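Local structure of thiamin pyrophosphokinase (Geobacillus thermodenitrificans, 3K94) at residues B[60-63]-B[64-68]; B[78-81]-B[82-85]; B[112-115]-B[116-119]. The protein probably catalyses the transfer of a pyrophosphate group from ATP to thiamine, yielding thiamine diphosphate, the coenzyme form of vitamin B1. One frame throughout, in Å; residues are numbered along the deposited sequence.

Interaction 1. Residues B[60-63]-B[64-68]; sequences VKLQ and QAFPD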
ATOM      1  N   VAL B  60      -2.112 -17.395  27.177  1.00 26.46           N
ATOM      2  CA  VAL B  60      -1.831 -17.545  28.597  1.00 26.17           C
ATOM      3  C   VAL B  60      -1.293 -16.238  29.216  1.00 30.21           C
ATOM      4  O   VAL B  60      -1.724 -15.831  30.297  1.00 28.22           O
ATOM      5  CB  VAL B  60      -0.873 -18.723  28.888  1.00 29.40           C
ATOM      6  CG1 VAL B  60      -0.540 -18.778  30.368  1.00 29.77           C
ATOM      7  CG2 VAL B  60      -1.493 -20.055  28.445  1.00 23.93           C
ATOM      8  N   LYS B  61      -0.368 -15.568  28.533  1.00 28.48           N
ATOM      9  CA  LYS B  61       0.185 -14.317  29.059  1.00 27.39           C
ATOM     10  C   LYS B  61      -0.866 -13.209  29.106  1.00 23.76           C
ATOM     11  O   LYS B  61      -0.943 -12.434  30.058  1.00 26.26           O
ATOM     12  CB  LYS B  61       1.380 -13.855  28.222  1.00 42.45           C
ATOM     13  CG  LYS B  61       2.674 -14.577  28.519  1.00 53.57           C
ATOM     14  CD  LYS B  61       3.861 -13.759  28.034  1.00 63.08           C
ATOM     15  CE  LYS B  61       3.925 -12.412  28.759  1.00 69.64           C
ATOM     16  NZ  LYS B  61       5.087 -11.576  28.331  1.00 71.75           N
ATOM     17  N   LEU B  62      -1.694 -13.155  28.077  1.00 24.52           N
ATOM     18  CA  LEU B  62      -2.756 -12.161  27.992  1.00 26.87           C
ATOM     19  C   LEU B  62      -3.801 -12.322  29.102  1.00 32.44           C
ATOM     20  O   LEU B  62      -4.123 -11.355  29.801  1.00 27.89           O
ATOM     21  CB  LEU B  62      -3.441 -12.266  26.635  1.00 26.67           C
ATOM     22  CG  LEU B  62      -4.247 -11.108  26.059  1.00 36.53           C
ATOM     23  CD1 LEU B  62      -5.616 -11.594  25.592  1.00 44.64           C
ATOM     24  CD2 LEU B  62      -4.365  -9.935  27.026  1.00 31.17           C
ATOM     25  N   GLN B  63      -4.353 -13.524  29.262  1.00 33.31           N
ATOM     26  CA  GLN B  63      -5.418 -13.662  30.249  1.00 31.14           C
ATOM     27  C   GLN B  63      -4.858 -13.540  31.656  1.00 30.64           C
ATOM     28  O   GLN B  63      -5.547 -13.095  32.563  1.00 27.93           O
ATOM     29  CB  GLN B  63      -6.275 -14.919  30.047  1.00 35.54           C
ATOM     30  CG  GLN B  63      -5.907 -16.137  30.847  1.00 36.01           C
ATOM     31  CD  GLN B  63      -6.170 -16.022  32.336  1.00 27.70           C
ATOM     32  OE1 GLN B  63      -7.281 -15.711  32.798  1.00 32.49           O
ATOM     33  NE2 GLN B  63      -5.137 -16.293  33.104  1.00 22.67           N
ATOM     34  N   GLN B  64      -3.599 -13.921  31.828  1.00 27.27           N
ATOM     35  CA  GLN B  64      -2.918 -13.719  33.103  1.00 30.49           C
ATOM     36  C   GLN B  64      -2.868 -12.227  33.470  1.00 33.19           C
ATOM     37  O   GLN B  64      -3.273 -11.817  34.567  1.00 29.30           O
ATOM     38  CB  GLN B  64      -1.511 -14.314  33.023  1.00 35.93           C
ATOM     39  CG  GLN B  64      -0.485 -13.609  33.868  1.00 50.23           C
ATOM     40  CD  GLN B  64      -0.703 -13.848  35.325  1.00 61.55           C
ATOM     41  OE1 GLN B  64      -0.266 -13.063  36.168  1.00 67.12           O
ATOM     42  NE2 GLN B  64      -1.396 -14.935  35.644  1.00 66.49           N
ATOM     43  N   ALA B  65      -2.379 -11.421  32.530  1.00 36.56           N
ATOM     44  CA  ALA B  65      -2.291  -9.976  32.697  1.00 35.36           C
ATOM     45  C   ALA B  65      -3.659  -9.304  32.838  1.00 34.04           C
ATOM     46  O   ALA B  65      -3.846  -8.489  33.727  1.00 32.10           O
ATOM     47  CB  ALA B  65      -1.503  -9.348  31.536  1.00 30.52           C
ATOM     48  N   PHE B  66      -4.604  -9.629  31.958  1.00 29.89           N
ATOM     49  CA  PHE B  66      -5.933  -9.011  31.995  1.00 29.23           C
ATOM     50  C   PHE B  66      -7.047 -10.061  31.975  1.00 29.14           C
ATOM     51  O   PHE B  66      -7.671 -10.288  30.934  1.00 27.52           O
ATOM     52  CB  PHE B  66      -6.121  -8.074  30.798  1.00 30.81           C
ATOM     53  CG  PHE B  66      -4.958  -7.164  30.549  1.00 34.73           C
ATOM     54  CD1 PHE B  66      -4.630  -6.176  31.456  1.00 37.88           C
ATOM     55  CD2 PHE B  66      -4.205  -7.282  29.394  1.00 34.26           C
ATOM     56  CE1 PHE B  66      -3.555  -5.331  31.219  1.00 34.64           C
ATOM     57  CE2 PHE B  66      -3.139  -6.445  29.160  1.00 36.65           C
ATOM     58  CZ  PHE B  66      -2.817  -5.465  30.084  1.00 32.98           C
ATOM     59  N   PRO B  67      -7.296 -10.712  33.118  1.00 31.35           N
ATOM     60  CA  PRO B  67      -8.332 -11.753  33.168  1.00 32.31           C
ATOM     61  C   PRO B  67      -9.698 -11.221  32.765  1.00 33.77           C
ATOM     62  O   PRO B  67     -10.512 -11.963  32.228  1.00 36.93           O
ATOM     63  CB  PRO B  67      -8.341 -12.178  34.642  1.00 31.13           C
ATOM     64  CG  PRO B  67      -6.986 -11.841  35.142  1.00 37.27           C
ATOM     65  CD  PRO B  67      -6.560 -10.596  34.388  1.00 35.07           C
ATOM     66  N   ASP B  68      -9.932  -9.938  33.001  1.00 32.53           N
ATOM     67  CA  ASP B  68     -11.228  -9.338  32.735  1.00 36.81           C
ATOM     68  C   ASP B  68     -11.292  -8.595  31.404  1.00 36.55           C
ATOM     69  O   ASP B  68     -12.201  -7.793  31.186  1.00 38.78           O
ATOM     70  CB  ASP B  68     -11.597  -8.377  33.874  1.00 46.25           C
ATOM     71  CG  ASP B  68     -10.548  -7.285  34.084  1.00 54.48           C
ATOM     72  OD1 ASP B  68     -10.890  -6.237  34.680  1.00 61.37           O
ATOM     73  OD2 ASP B  68      -9.383  -7.472  33.649  1.00 50.16           O
TER
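The last turn of helix 56-65, which links strands 46-48 and 71-72 in a beta-alpha-beta unit, brings Leu-62 against Phe-66 just where the chain leaves the helix. Three i+4 backbone bonds close the turn: Gln-64 N to Val-60 O, Ala-65 N to Lys-61 O, and Phe-66 N to Leu-62 O. The last is the shortest at 2.8 Å and nearly straight, with an angle of 171° at the hydrogen. Phe-66 is thus tied to the helix by its N-H although its own phi and psi are no longer helical. One turn apart, the two side chains cross at about a right angle, and Leu-62 CD2 meets Phe-66 CD2 at 3.6 Å, the methyl lying in the ring plane at its edge. Leu-62 has CG anti to the backbone N (chi1 -159°), which carries its branch along to the ring. Ala-65 CB covers one face of the ring, 4.0 Å above the plane and over its centre. The next carbonyl is met differently: Pro-67 N approaches Gln-63 O to 3.0 Å but has no hydrogen to give, and Pro-67 CG packs at 3.2 Å from Gln-63 O. Inward, Leu-62 and Phe-66 reach helix 33-40, both Ala-65 and Phe-66 touching Leu-38; beyond the turn, Asp-68 forms a salt bridge with Arg-43. The i+4 series thus ends at Phe-66, and the side chains at this helix end meet by apolar contact, with no side-chain hydrogen bond between the two segments.

Interaction 2. Residues B[78-81]-B[82-85]; sequences KTDM and EIAL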
ATOM      1  N   LYS B  78     -16.384  -9.703   7.907  1.00 47.69           N
ATOM      2  CA  LYS B  78     -15.757  -8.462   8.337  1.00 40.21           C
ATOM      3  C   LYS B  78     -14.375  -8.777   8.908  1.00 36.16           C
ATOM      4  O   LYS B  78     -14.196  -9.796   9.563  1.00 36.69           O
ATOM      5  CB  LYS B  78     -16.594  -7.801   9.424  1.00 39.96           C
ATOM      6  CG  LYS B  78     -17.835  -7.057   8.971  1.00 43.41           C
ATOM      7  CD  LYS B  78     -18.363  -6.221  10.151  1.00 46.24           C
ATOM      8  CE  LYS B  78     -19.441  -5.233   9.745  1.00 49.51           C
ATOM      9  NZ  LYS B  78     -20.733  -5.927   9.530  1.00 49.31           N
ATOM     10  N   THR B  79     -13.398  -7.911   8.668  1.00 31.78           N
ATOM     11  CA  THR B  79     -12.101  -8.086   9.306  1.00 33.46           C
ATOM     12  C   THR B  79     -12.181  -7.562  10.735  1.00 30.31           C
ATOM     13  O   THR B  79     -13.093  -6.812  11.083  1.00 26.86           O
ATOM     14  CB  THR B  79     -10.969  -7.356   8.558  1.00 35.12           C
ATOM     15  OG1 THR B  79     -11.196  -5.948   8.608  1.00 34.27           O
ATOM     16  CG2 THR B  79     -10.905  -7.799   7.099  1.00 39.11           C
ATOM     17  N   ASP B  80     -11.220  -7.957  11.557  1.00 29.23           N
ATOM     18  CA  ASP B  80     -11.170  -7.506  12.936  1.00 26.47           C
ATOM     19  C   ASP B  80     -10.894  -6.008  13.044  1.00 27.72           C
ATOM     20  O   ASP B  80     -11.379  -5.350  13.959  1.00 29.33           O
ATOM     21  CB  ASP B  80     -10.131  -8.319  13.705  1.00 26.56           C
ATOM     22  CG  ASP B  80     -10.470  -9.800  13.723  1.00 33.44           C
ATOM     23  OD1 ASP B  80     -11.675 -10.123  13.676  1.00 33.33           O
ATOM     24  OD2 ASP B  80      -9.546 -10.639  13.772  1.00 34.17           O
HETATM   25  N   MSE B  81     -10.107  -5.474  12.112  1.00 25.22           N
HETATM   26  CA  MSE B  81      -9.830  -4.053  12.087  1.00 22.20           C
HETATM   27  C   MSE B  81     -11.119  -3.285  11.792  1.00 21.65           C
HETATM   28  O   MSE B  81     -11.380  -2.220  12.367  1.00 25.10           O
HETATM   29  CB  MSE B  81      -8.787  -3.745  11.013  1.00 31.77           C
HETATM   30  CG  MSE B  81      -8.402  -2.284  10.945  1.00 33.01           C
HETATM   31 SE   MSE B  81      -7.419  -1.741  12.539  0.84 36.43          SE
HETATM   32  CE  MSE B  81      -5.742  -2.697  12.301  1.00 25.78           C
ATOM     33  N   GLU B  82     -11.922  -3.833  10.887  1.00 25.89           N
ATOM     34  CA  GLU B  82     -13.178  -3.210  10.496  1.00 26.90           C
ATOM     35  C   GLU B  82     -14.142  -3.118  11.676  1.00 24.63           C
ATOM     36  O   GLU B  82     -14.672  -2.048  11.965  1.00 28.64           O
ATOM     37  CB  GLU B  82     -13.844  -3.983   9.353  1.00 25.22           C
ATOM     38  CG  GLU B  82     -15.249  -3.496   9.065  1.00 28.51           C
ATOM     39  CD  GLU B  82     -15.817  -4.055   7.779  1.00 37.31           C
ATOM     40  OE1 GLU B  82     -15.375  -5.141   7.355  1.00 39.56           O
ATOM     41  OE2 GLU B  82     -16.709  -3.410   7.194  1.00 42.20           O
ATOM     42  N   ILE B  83     -14.362  -4.228  12.370  1.00 22.30           N
ATOM     43  CA  ILE B  83     -15.266  -4.162  13.512  1.00 27.05           C
ATOM     44  C   ILE B  83     -14.719  -3.216  14.569  1.00 25.31           C
ATOM     45  O   ILE B  83     -15.486  -2.449  15.169  1.00 21.70           O
ATOM     46  CB  ILE B  83     -15.649  -5.552  14.108  1.00 39.27           C
ATOM     47  CG1 ILE B  83     -14.420  -6.356  14.525  1.00 35.49           C
ATOM     48  CG2 ILE B  83     -16.477  -6.352  13.108  1.00 43.27           C
ATOM     49  CD1 ILE B  83     -14.761  -7.782  14.933  1.00 33.92           C
ATOM     50  N   ALA B  84     -13.396  -3.233  14.766  1.00 21.94           N
ATOM     51  CA  ALA B  84     -12.784  -2.296  15.713  1.00 23.05           C
ATOM     52  C   ALA B  84     -13.051  -0.850  15.295  1.00 24.96           C
ATOM     53  O   ALA B  84     -13.469  -0.025  16.098  1.00 25.47           O
ATOM     54  CB  ALA B  84     -11.277  -2.559  15.867  1.00 18.17           C
ATOM     55  N   LEU B  85     -12.830  -0.549  14.021  1.00 27.18           N
ATOM     56  CA  LEU B  85     -13.038   0.814  13.553  1.00 23.95           C
ATOM     57  C   LEU B  85     -14.521   1.207  13.589  1.00 25.91           C
ATOM     58  O   LEU B  85     -14.854   2.322  13.994  1.00 25.48           O
ATOM     59  CB  LEU B  85     -12.461   1.024  12.158  1.00 25.81           C
ATOM     60  CG  LEU B  85     -12.585   2.457  11.639  1.00 24.44           C
ATOM     61  CD1 LEU B  85     -11.799   3.460  12.499  1.00 23.42           C
ATOM     62  CD2 LEU B  85     -12.148   2.499  10.208  1.00 24.71           C
TER
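Lys-78, leading into helix 80-88, lays its aliphatic chain across Glu-82 and Ile-83: CG lies 3.5 Å from Glu-82 OE1, and CD 3.5 Å from Ile-83 CG2. The charged ends stay apart, Lys-78 NZ being 5.3 Å from Glu-82 OE2, too far for a salt bridge. Thr-79 is the N-cap. With OG1 set between its backbone N and carbonyl carbon (chi1 65°), the hydroxyl accepts Glu-82 N at 3.2 Å, while Thr-79 O takes Ile-83 N. Asp-80 O accepts Ala-84 N at 3.0 Å and also lies against Ile-83 CG1 (3.3 Å); the Asp-80 side chain runs beside that of Ile-83, pointing the same way, and the Asp-80 carboxylate comes close to that of Asp-31. Met-81, a selenomethionine, accepts Leu-85 N through its O at 2.8 Å. An alanine at Ile-83 would strip away CG2 and the CG1-CD1 branch, which would probably uncover the Lys-78 methylenes and open a gap beside Phe-48 of strand 46-48. The helix start is thus secured by a hydroxyl cap and backbone bonds, whereas any attraction between Lys-78 and Glu-82 is probably long-range and weak, their charged atoms not being in contact.

Interaction 3. Residues B[112-115]-B[116-119]; sequences NVEL and LLKY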
ATOM      1  N   ASN B 112      -7.910  -1.917   4.359  1.00 19.05           N
ATOM      2  CA  ASN B 112      -7.854  -0.867   5.367  1.00 17.87           C
ATOM      3  C   ASN B 112      -8.027   0.545   4.812  1.00 24.63           C
ATOM      4  O   ASN B 112      -8.695   1.365   5.435  1.00 25.07           O
ATOM      5  CB  ASN B 112      -6.577  -0.994   6.195  1.00 18.65           C
ATOM      6  CG  ASN B 112      -6.643  -2.175   7.128  1.00 26.49           C
ATOM      7  OD1 ASN B 112      -7.732  -2.556   7.540  1.00 28.42           O
ATOM      8  ND2 ASN B 112      -5.498  -2.761   7.466  1.00 25.98           N
ATOM      9  N   VAL B 113      -7.440   0.821   3.646  1.00 21.91           N
ATOM     10  CA  VAL B 113      -7.629   2.114   2.975  1.00 24.12           C
ATOM     11  C   VAL B 113      -9.102   2.305   2.566  1.00 27.69           C
ATOM     12  O   VAL B 113      -9.642   3.406   2.667  1.00 26.83           O
ATOM     13  CB  VAL B 113      -6.711   2.272   1.733  1.00 25.46           C
ATOM     14  CG1 VAL B 113      -7.082   3.509   0.947  1.00 28.27           C
ATOM     15  CG2 VAL B 113      -5.238   2.356   2.146  1.00 25.48           C
ATOM     16  N   GLU B 114      -9.752   1.230   2.115  1.00 25.10           N
ATOM     17  CA  GLU B 114     -11.182   1.297   1.796  1.00 26.82           C
ATOM     18  C   GLU B 114     -12.030   1.660   3.025  1.00 28.16           C
ATOM     19  O   GLU B 114     -13.047   2.346   2.903  1.00 27.88           O
ATOM     20  CB  GLU B 114     -11.669  -0.006   1.149  1.00 27.42           C
ATOM     21  CG  GLU B 114     -11.013  -0.283  -0.214  1.00 29.48           C
ATOM     22  CD  GLU B 114     -11.275   0.824  -1.232  1.00 39.18           C
ATOM     23  OE1 GLU B 114     -12.446   1.234  -1.389  1.00 41.74           O
ATOM     24  OE2 GLU B 114     -10.311   1.279  -1.889  1.00 42.26           O
ATOM     25  N   LEU B 115     -11.607   1.205   4.203  1.00 25.80           N
ATOM     26  CA  LEU B 115     -12.251   1.601   5.461  1.00 28.78           C
ATOM     27  C   LEU B 115     -12.106   3.101   5.711  1.00 29.44           C
ATOM     28  O   LEU B 115     -13.068   3.773   6.075  1.00 26.92           O
ATOM     29  CB  LEU B 115     -11.662   0.831   6.647  1.00 30.57           C
ATOM     30  CG  LEU B 115     -12.128  -0.607   6.844  1.00 34.36           C
ATOM     31  CD1 LEU B 115     -11.231  -1.323   7.838  1.00 36.21           C
ATOM     32  CD2 LEU B 115     -13.559  -0.593   7.338  1.00 37.15           C
ATOM     33  N   LEU B 116     -10.903   3.634   5.518  1.00 26.17           N
ATOM     34  CA  LEU B 116     -10.732   5.075   5.631  1.00 28.36           C
ATOM     35  C   LEU B 116     -11.672   5.824   4.671  1.00 29.51           C
ATOM     36  O   LEU B 116     -12.275   6.845   5.032  1.00 26.80           O
ATOM     37  CB  LEU B 116      -9.271   5.472   5.415  1.00 27.34           C
ATOM     38  CG  LEU B 116      -8.425   5.505   6.696  1.00 27.17           C
ATOM     39  CD1 LEU B 116      -8.520   4.188   7.433  1.00 24.98           C
ATOM     40  CD2 LEU B 116      -6.971   5.855   6.382  1.00 24.12           C
ATOM     41  N   LEU B 117     -11.796   5.309   3.451  1.00 27.77           N
ATOM     42  CA  LEU B 117     -12.687   5.905   2.456  1.00 28.98           C
ATOM     43  C   LEU B 117     -14.142   5.828   2.862  1.00 30.12           C
ATOM     44  O   LEU B 117     -14.881   6.795   2.709  1.00 31.43           O
ATOM     45  CB  LEU B 117     -12.512   5.234   1.100  1.00 27.79           C
ATOM     46  CG  LEU B 117     -11.152   5.555   0.509  1.00 36.75           C
ATOM     47  CD1 LEU B 117     -10.913   4.692  -0.709  1.00 38.01           C
ATOM     48  CD2 LEU B 117     -11.088   7.049   0.189  1.00 39.78           C
ATOM     49  N   LYS B 118     -14.557   4.674   3.370  1.00 33.56           N
ATOM     50  CA  LYS B 118     -15.916   4.533   3.866  1.00 34.30           C
ATOM     51  C   LYS B 118     -16.200   5.583   4.932  1.00 36.82           C
ATOM     52  O   LYS B 118     -17.286   6.164   4.965  1.00 41.20           O
ATOM     53  CB  LYS B 118     -16.170   3.131   4.414  1.00 33.98           C
ATOM     54  CG  LYS B 118     -17.504   3.011   5.145  1.00 32.26           C
ATOM     55  CD  LYS B 118     -17.765   1.590   5.604  1.00 29.87           C
ATOM     56  CE  LYS B 118     -19.113   1.462   6.293  1.00 29.66           C
ATOM     57  NZ  LYS B 118     -19.448   0.030   6.515  1.00 28.76           N
ATOM     58  N   TYR B 119     -15.222   5.834   5.798  1.00 30.13           N
ATOM     59  CA  TYR B 119     -15.375   6.832   6.854  1.00 27.56           C
ATOM     60  C   TYR B 119     -14.582   8.104   6.544  1.00 29.26           C
ATOM     61  O   TYR B 119     -13.986   8.706   7.435  1.00 24.28           O
ATOM     62  CB  TYR B 119     -14.943   6.254   8.204  1.00 29.73           C
ATOM     63  CG  TYR B 119     -15.807   5.104   8.690  1.00 32.01           C
ATOM     64  CD1 TYR B 119     -17.121   5.316   9.082  1.00 35.55           C
ATOM     65  CD2 TYR B 119     -15.304   3.814   8.767  1.00 30.06           C
ATOM     66  CE1 TYR B 119     -17.912   4.267   9.530  1.00 38.83           C
ATOM     67  CE2 TYR B 119     -16.078   2.765   9.217  1.00 31.33           C
ATOM     68  CZ  TYR B 119     -17.383   2.993   9.592  1.00 38.74           C
ATOM     69  OH  TYR B 119     -18.156   1.946  10.044  1.00 40.00           O
TER
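The Tyr-119 ring has Lys-118 CG over the centre of one face, 4.2 Å above the plane, while Leu-115 O approaches obliquely, 3.5 Å from Tyr-119 CD2. That same carbonyl accepts Tyr-119 N at 3.0 Å, an i+4 bond to the first residue that leaves helical phi/psi. A second flat group, the Glu-114 carboxylate, carries Leu-117 CD1 almost equally near its atoms, 3.7 Å from Glu-114 OE2 and 3.8 Å from Glu-114 OE1. Glu-114 bends at chi2 (-59°), folding the carboxylate back beside the leucine, and OE2 is held in a salt bridge by Arg-180 of the second subunit, so this buried charge has a mate. Leu-116 CD1 packs on Asn-112 O at 3.5 Å, beside the bond from Leu-116 N to that oxygen; another i+4 bond runs from Lys-118 N to Glu-114 O at 2.8 Å. Leu-115 and Tyr-119 face helix 80-88, where the tyrosine hydroxyl is hydrogen-bonded to Asp-86. Leu-116 turns to strands 125-128 and 131-136, touching Ile-126 and Leu-133, and Leu-117 touches Val-135. On the side of the second subunit, Val-113 meets its Phe-110, placing helix 106-118 between the sheet of its own chain and the dimer partner.

Overall arrangement
All three are local contacts between residues three to five apart, along or at the ends of three different helices. Interaction 1 is at the surface, its centre about 27 Å from the centre of the chain, and its apolar side, Leu-62, Ala-65 and Phe-66, packs on helix 33-40. Interaction 2 is partly buried at a helix start, with a threonine hydroxyl as N-cap; interaction 3 is buried at a helix end, Tyr-119 being the first residue past it. These two, with centres about 11 Å apart, join helices 80-88 and 106-118: Leu-85 CD2 meets Tyr-119 CD2 at 3.7 Å. Both reach the second subunit, interaction 3 more widely; interaction 1 touches no other chain of the assembly.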